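Local coordinates for ASCH domain-containing protein (Pyrococcus horikoshii, PDB 2Z0T) that is of unknown function but has the ASCH fold, related to that of PUA domains, and so probably binds RNA, at residues K20-R25 and V100-I105. Numbering follows the deposited sequence.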
loop_
_atom_site.group_PDB
_atom_site.type_symbol
_atom_site.label_atom_id
_atom_site.label_comp_id
_atom_site.label_asym_id
_atom_site.label_seq_id
_atom_site.Cartn_x
_atom_site.Cartn_y
_atom_site.Cartn_z
ATOM N N LYS A 20 9.159 -3.467 -3.789
ATOM C CA LYS A 20 7.909 -3.155 -3.103
ATOM C C LYS A 20 6.793 -3.847 -3.886
ATOM O O LYS A 20 6.415 -3.406 -4.971
ATOM C CB LYS A 20 7.691 -1.640 -3.064
ATOM C CG LYS A 20 6.391 -1.198 -2.409
ATOM C CD LYS A 20 6.399 0.306 -2.158
ATOM C CE LYS A 20 5.029 0.829 -1.747
ATOM N NZ LYS A 20 4.494 0.188 -0.510
ATOM N N LYS A 21 6.279 -4.942 -3.334
ATOM C CA LYS A 21 5.233 -5.710 -3.999
ATOM C C LYS A 21 3.858 -5.488 -3.387
ATOM O O LYS A 21 2.857 -6.000 -3.890
ATOM C CB LYS A 21 5.570 -7.203 -3.939
ATOM C CG LYS A 21 6.921 -7.566 -4.547
ATOM C CD LYS A 21 7.205 -9.059 -4.426
ATOM C CE LYS A 21 6.180 -9.888 -5.197
ATOM N NZ LYS A 21 6.161 -9.545 -6.647
ATOM N N ILE A 22 3.822 -4.723 -2.302
ATOM C CA ILE A 22 2.587 -4.440 -1.586
ATOM C C ILE A 22 2.435 -2.946 -1.336
ATOM O O ILE A 22 3.407 -2.268 -1.000
ATOM C CB ILE A 22 2.586 -5.134 -0.200
ATOM C CG1 ILE A 22 2.798 -6.642 -0.361
ATOM C CG2 ILE A 22 1.286 -4.825 0.543
ATOM C CD1 ILE A 22 1.701 -7.346 -1.143
ATOM N N GLU A 23 1.220 -2.434 -1.505
ATOM C CA GLU A 23 0.960 -1.031 -1.223
ATOM C C GLU A 23 -0.030 -1.007 -0.067
ATOM O O GLU A 23 -1.141 -1.523 -0.179
ATOM C CB GLU A 23 0.357 -0.307 -2.427
ATOM C CG GLU A 23 -0.147 1.113 -2.110
ATOM C CD GLU A 23 0.939 2.048 -1.580
ATOM O OE1 GLU A 23 2.111 1.627 -1.488
ATOM O OE2 GLU A 23 0.617 3.212 -1.253
ATOM N N GLY A 24 0.393 -0.424 1.049
ATOM C CA GLY A 24 -0.471 -0.338 2.211
ATOM C C GLY A 24 -1.218 0.979 2.209
ATOM O O GLY A 24 -0.637 2.023 1.917
ATOM N N ARG A 25 -2.505 0.923 2.534
ATOM C CA ARG A 25 -3.366 2.099 2.566
ATOM C C ARG A 25 -4.414 1.921 3.652
ATOM O O ARG A 25 -4.580 0.828 4.193
ATOM C CB ARG A 25 -4.110 2.241 1.233
ATOM C CG ARG A 25 -3.234 2.524 0.042
ATOM C CD ARG A 25 -3.002 4.007 -0.117
ATOM N NE ARG A 25 -1.888 4.251 -1.021
ATOM C CZ ARG A 25 -1.738 5.352 -1.744
ATOM N NH1 ARG A 25 -2.638 6.325 -1.678
ATOM N NH2 ARG A 25 -0.681 5.473 -2.534
ATOM N N VAL A 100 -6.841 -1.383 7.820
ATOM C CA VAL A 100 -5.764 -1.185 6.854
ATOM C C VAL A 100 -5.792 -2.244 5.763
ATOM O O VAL A 100 -6.070 -3.412 6.031
ATOM C CB VAL A 100 -4.396 -1.239 7.567
ATOM C CG1 VAL A 100 -3.264 -1.129 6.560
ATOM C CG2 VAL A 100 -4.314 -0.116 8.595
ATOM N N VAL A 101 -5.491 -1.840 4.533
ATOM C CA VAL A 101 -5.502 -2.790 3.432
ATOM C C VAL A 101 -4.139 -2.950 2.766
ATOM O O VAL A 101 -3.414 -1.975 2.552
ATOM C CB VAL A 101 -6.556 -2.391 2.364
ATOM C CG1 VAL A 101 -6.239 -1.017 1.798
ATOM C CG2 VAL A 101 -6.597 -3.435 1.250
ATOM N N ALA A 102 -3.785 -4.199 2.478
ATOM C CA ALA A 102 -2.540 -4.510 1.795
ATOM C C ALA A 102 -2.948 -4.840 0.360
ATOM O O ALA A 102 -3.640 -5.828 0.118
ATOM C CB ALA A 102 -1.858 -5.715 2.439
ATOM N N ILE A 103 -2.543 -3.999 -0.581
ATOM C CA ILE A 103 -2.880 -4.214 -1.985
ATOM C C ILE A 103 -1.693 -4.871 -2.683
ATOM O O ILE A 103 -0.638 -4.255 -2.829
ATOM C CB ILE A 103 -3.200 -2.869 -2.683
ATOM C CG1 ILE A 103 -4.251 -2.102 -1.874
ATOM C CG2 ILE A 103 -3.690 -3.118 -4.099
ATOM C CD1 ILE A 103 -4.517 -0.706 -2.390
ATOM N N GLU A 104 -1.858 -6.125 -3.099
ATOM C CA GLU A 104 -0.788 -6.844 -3.785
ATOM C C GLU A 104 -0.749 -6.297 -5.203
ATOM O O GLU A 104 -1.740 -6.375 -5.927
ATOM C CB GLU A 104 -1.070 -8.346 -3.812
ATOM C CG GLU A 104 0.120 -9.183 -4.275
ATOM C CD GLU A 104 -0.217 -10.657 -4.394
ATOM O OE1 GLU A 104 -0.999 -11.153 -3.557
ATOM O OE2 GLU A 104 0.306 -11.323 -5.316
ATOM N N ILE A 105 0.395 -5.747 -5.595
ATOM C CA ILE A 105 0.522 -5.132 -6.912
ATOM C C ILE A 105 1.651 -5.650 -7.796
ATOM O O ILE A 105 2.655 -6.182 -7.312
ATOM C CB ILE A 105 0.683 -3.608 -6.765
ATOM C CG1 ILE A 105 1.884 -3.305 -5.863
ATOM C CG2 ILE A 105 -0.585 -3.010 -6.167
ATOM C CD1 ILE A 105 2.181 -1.830 -5.693
HETATM O O HOH W 1 3.294 -8.714 -5.733
HETATM O O HOH W 2 5.936 -6.869 -8.083
#
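Glu23 and Ile103 face each other as a hydrogen-bonded antiparallel pair, each backbone nitrogen giving a bond to the other's carbonyl oxygen. Arg25 and Val101 repeat the arrangement, and Ile105 N reaches Lys21 O at 3.0 Å, nearly straight at 172°. In the non-hydrogen-bonded pairs between them, the CA of Ile22 makes a C-H...O contact with Ile103 O, and that of Gly24 with Val101 O. The sheet thus sorts side chains by alternation. On one face, Ile22 lays CG2 against Ala102 CB (3.8 Å), while its CD1, on the other branch, turns across the base of Glu104, 3.7 Å from its CA. On the opposite face, Ile105 has CG1 wedged between its own backbone N and carbonyl carbon (chi1 56°), which carries CD1 to Glu23 CB (4.0 Å); farther along, Val101 CG1 meets Arg25 CB at 3.9 Å.

Beyond CB, Glu23 bends at chi2 (59°) and carries its carboxylate away from the partner strand, between two cations in a salt-bridge network. Arg25 grips OE2 side-on, with NE at 2.7 Å on the anti lone pair and NH2 also bonding it, the carboxylate carbon lying at the guanidinium edge. Lys20 NZ forms a salt bridge with OE1, its hydrogen bond there weak, and bonds Ile22 O more closely at 2.7 Å. An alanine in place of Glu23 would keep the CB packing but would probably deprive both buried cations of their shared counter-ion, leaving the guanidinium held less firmly, through its NH2 bond to Gly6 O.

Val72 O also holds Lys20 NZ, while Arg55 pairs with Glu104. The pairing attaches outermost strand 22-26 to the mixed sheet of the PUA-clan ASCH domain, 100-107 joining it to 47-57; helix 60-67 packs on Ile22 and Ala102, and helix 9-16 meets Lys20 and Ile105.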